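Local coordinates for protein D-xylonate dehydratase (Caulobacter crescentus, PDB 5OYN) that catalyses the dehydration of D-xylonate to 2-dehydro-3-deoxy-D-arabinonate in D-xylose degradation, and acts on D-gluconate with similar efficiency, using a [2Fe-2S] cluster and magnesium, at residues F273-A278 / G349-D354. Numbering follows the deposited sequence.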
ATOM      1  N   PHE A 273     -25.958  28.036  -5.162  1.00 52.41           N
ATOM      2  CA  PHE A 273     -24.996  28.899  -4.488  1.00 55.61           C
ATOM      3  C   PHE A 273     -25.647  29.698  -3.365  1.00 58.37           C
ATOM      4  O   PHE A 273     -25.006  29.961  -2.345  1.00 61.81           O
ATOM      5  CB  PHE A 273     -24.323  29.827  -5.497  1.00 55.57           C
ATOM      6  CG  PHE A 273     -23.296  29.140  -6.371  1.00 63.48           C
ATOM      7  CD1 PHE A 273     -21.995  28.943  -5.920  1.00 61.69           C
ATOM      8  CD2 PHE A 273     -23.628  28.699  -7.648  1.00 63.83           C
ATOM      9  CE1 PHE A 273     -21.049  28.315  -6.725  1.00 64.14           C
ATOM     10  CE2 PHE A 273     -22.685  28.070  -8.465  1.00 64.28           C
ATOM     11  CZ  PHE A 273     -21.400  27.872  -7.999  1.00 66.55           C
ATOM     12  N   GLU A 274     -26.915  30.084  -3.519  1.00 61.44           N
ATOM     13  CA  GLU A 274     -27.582  30.810  -2.442  1.00 61.81           C
ATOM     14  C   GLU A 274     -27.805  29.913  -1.227  1.00 61.73           C
ATOM     15  O   GLU A 274     -27.788  30.399  -0.087  1.00 58.96           O
ATOM     16  CB  GLU A 274     -28.916  31.393  -2.931  1.00 62.74           C
ATOM     17  CG  GLU A 274     -28.795  32.502  -3.985  1.00 68.96           C
ATOM     18  CD  GLU A 274     -30.145  33.147  -4.356  1.00 76.07           C
ATOM     19  OE1 GLU A 274     -31.078  32.391  -4.702  1.00 74.84           O
ATOM     20  OE2 GLU A 274     -30.272  34.403  -4.297  1.00 69.36           O
ATOM     21  N   ASN A 275     -28.016  28.611  -1.449  1.00 60.71           N
ATOM     22  CA  ASN A 275     -28.099  27.664  -0.336  1.00 62.35           C
ATOM     23  C   ASN A 275     -26.779  27.590   0.423  1.00 53.96           C
ATOM     24  O   ASN A 275     -26.752  27.617   1.663  1.00 47.43           O
ATOM     25  CB  ASN A 275     -28.495  26.284  -0.856  1.00 58.76           C
ATOM     26  CG  ASN A 275     -29.966  26.202  -1.182  1.00 63.76           C
ATOM     27  OD1 ASN A 275     -30.719  27.129  -0.888  1.00 68.63           O
ATOM     28  ND2 ASN A 275     -30.388  25.099  -1.788  1.00 64.60           N
ATOM     29  N   ALA A 276     -25.672  27.506  -0.314  1.00 52.24           N
ATOM     30  CA  ALA A 276     -24.361  27.470   0.321  1.00 55.41           C
ATOM     31  C   ALA A 276     -24.132  28.723   1.154  1.00 53.07           C
ATOM     32  O   ALA A 276     -23.757  28.639   2.332  1.00 52.69           O
ATOM     33  CB  ALA A 276     -23.270  27.301  -0.740  1.00 48.71           C
ATOM     34  N   ILE A 277     -24.375  29.897   0.555  1.00 55.81           N
ATOM     35  CA  ILE A 277     -24.240  31.173   1.265  1.00 51.57           C
ATOM     36  C   ILE A 277     -25.014  31.134   2.573  1.00 48.91           C
ATOM     37  O   ILE A 277     -24.518  31.565   3.621  1.00 48.14           O
ATOM     38  CB  ILE A 277     -24.717  32.340   0.373  1.00 56.65           C
ATOM     39  CG1 ILE A 277     -23.847  32.468  -0.876  1.00 56.91           C
ATOM     40  CG2 ILE A 277     -24.763  33.669   1.174  1.00 52.78           C
ATOM     41  CD1 ILE A 277     -23.782  33.872  -1.426  1.00 58.78           C
ATOM     42  N   ALA A 278     -26.244  30.622   2.534  1.00 46.62           N
ATOM     43  CA  ALA A 278     -27.033  30.580   3.756  1.00 48.25           C
ATOM     44  C   ALA A 278     -26.375  29.677   4.779  1.00 52.52           C
ATOM     45  O   ALA A 278     -26.256  30.040   5.958  1.00 54.22           O
ATOM     46  CB  ALA A 278     -28.458  30.108   3.460  1.00 51.71           C
ATOM     47  N   GLY A 349     -37.685  28.576   5.511  1.00 64.43           N
ATOM     48  CA  GLY A 349     -37.798  29.080   4.158  1.00 59.03           C
ATOM     49  C   GLY A 349     -36.586  29.812   3.622  1.00 68.61           C
ATOM     50  O   GLY A 349     -36.692  30.476   2.583  1.00 74.71           O
ATOM     51  N   ARG A 350     -35.428  29.704   4.285  1.00 69.20           N
ATOM     52  CA  ARG A 350     -34.192  30.289   3.776  1.00 67.13           C
ATOM     53  C   ARG A 350     -33.430  29.375   2.806  1.00 65.36           C
ATOM     54  O   ARG A 350     -32.310  29.714   2.414  1.00 60.40           O
ATOM     55  CB  ARG A 350     -33.275  30.679   4.927  1.00 61.88           C
ATOM     56  CG  ARG A 350     -33.998  31.280   6.099  1.00 69.84           C
ATOM     57  CD  ARG A 350     -34.394  32.718   5.826  1.00 75.68           C
ATOM     58  NE  ARG A 350     -33.350  33.509   5.171  1.00 71.31           N
ATOM     59  CZ  ARG A 350     -32.758  34.564   5.734  1.00 73.98           C
ATOM     60  NH1 ARG A 350     -33.090  34.935   6.972  1.00 63.60           N
ATOM     61  NH2 ARG A 350     -31.825  35.245   5.066  1.00 68.56           N
ATOM     62  N   LEU A 351     -34.006  28.246   2.395  1.00 60.39           N
ATOM     63  CA  LEU A 351     -33.362  27.345   1.446  1.00 65.75           C
ATOM     64  C   LEU A 351     -34.259  27.121   0.238  1.00 67.70           C
ATOM     65  O   LEU A 351     -35.472  26.941   0.384  1.00 70.90           O
ATOM     66  CB  LEU A 351     -33.064  25.972   2.074  1.00 62.88           C
ATOM     67  CG  LEU A 351     -31.771  25.730   2.837  1.00 59.74           C
ATOM     68  CD1 LEU A 351     -31.500  24.233   2.889  1.00 55.27           C
ATOM     69  CD2 LEU A 351     -30.615  26.494   2.214  1.00 56.27           C
ATOM     70  N   HIS A 352     -33.660  27.097  -0.951  1.00 60.95           N
ATOM     71  CA  HIS A 352     -34.342  26.566  -2.127  1.00 61.71           C
ATOM     72  C   HIS A 352     -34.309  25.044  -2.041  1.00 66.53           C
ATOM     73  O   HIS A 352     -33.334  24.403  -2.447  1.00 65.44           O
ATOM     74  CB  HIS A 352     -33.690  27.061  -3.410  1.00 63.37           C
ATOM     75  CG  HIS A 352     -33.536  28.542  -3.475  1.00 66.88           C
ATOM     76  ND1 HIS A 352     -34.612  29.405  -3.442  1.00 74.27           N
ATOM     77  CD2 HIS A 352     -32.433  29.318  -3.581  1.00 71.26           C
ATOM     78  CE1 HIS A 352     -34.176  30.649  -3.520  1.00 74.60           C
ATOM     79  NE2 HIS A 352     -32.858  30.625  -3.607  1.00 74.80           N
ATOM     80  N   GLY A 353     -35.380  24.460  -1.509  1.00 63.33           N
ATOM     81  CA  GLY A 353     -35.433  23.029  -1.274  1.00 60.55           C
ATOM     82  C   GLY A 353     -35.594  22.180  -2.519  1.00 69.93           C
ATOM     83  O   GLY A 353     -35.444  20.957  -2.428  1.00 72.35           O
ATOM     84  N   ASP A 354     -35.870  22.783  -3.676  1.00 72.58           N
ATOM     85  CA  ASP A 354     -36.201  22.015  -4.871  1.00 72.67           C
ATOM     86  C   ASP A 354     -35.049  21.905  -5.855  1.00 64.19           C
ATOM     87  O   ASP A 354     -35.275  21.539  -7.011  1.00 72.95           O
ATOM     88  CB  ASP A 354     -37.414  22.615  -5.579  1.00 80.03           C
ATOM     89  CG  ASP A 354     -38.708  21.945  -5.171  1.00 90.09           C
ATOM     90  OD1 ASP A 354     -38.645  20.876  -4.518  1.00 90.12           O
ATOM     91  OD2 ASP A 354     -39.786  22.493  -5.503  1.00 97.64           O
TER
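Asn275, on the helix 270-282, reads both backbone polar groups of His352 with a single carboxamide, a compact example of how one side chain can satisfy the N-H and C=O of a single residue. Its OD1 accepts the backbone N-H of His352 (OD1 to N 2.9 Å), the donor lying in the carbonyl plane on a lone pair. Its ND2 gives a nearly straight bond, 169° at the hydrogen, to the carbonyl O of His352 at 3.1 Å. That oxygen lies in the amide plane of Asn275, although the N-H reaches it from above the peptide carbonyl plane. With CG beside the backbone N (chi1 -77°), the Asn275 amide is carried out from the helix to the passing chain, and the paired bonds fix its rotation. Were Asn275 replaced by an alanine, both His352 bonds would go, and the segment 349-354 would probably be freer to shift.

The second polar link joins side chains one helix position earlier. NE2 of His352 donates to OE1 of Glu274 at 2.7 Å, a bent bond that meets the oxygen from above the carboxylate plane, with that oxygen tilted from the ring plane. The extended Glu274 chain brings its carboxylate to the ring's edge, the two planes 22° apart.

Van der Waals contact completes the interface. CD2 of Leu351 lies over one face of the Asn275 amide, 3.5 Å from its CG, with the His352 ring on the opposite side of the amide plane. Ala278 CB makes a looser, apolar approach to the same methyl, at 4.4 Å. Leu342 and Leu345 of helix 337-347 also pack on Leu351, and Arg350 turns to a salt bridge with Asp314.

Away from the cluster and magnesium sites, this two-point amide-to-backbone pairing, with its neighbouring His-carboxylate hydrogen bond, ties the irregular segment after helix 337-347 to helix 270-282 within the N-terminal IlvD/Edd family region.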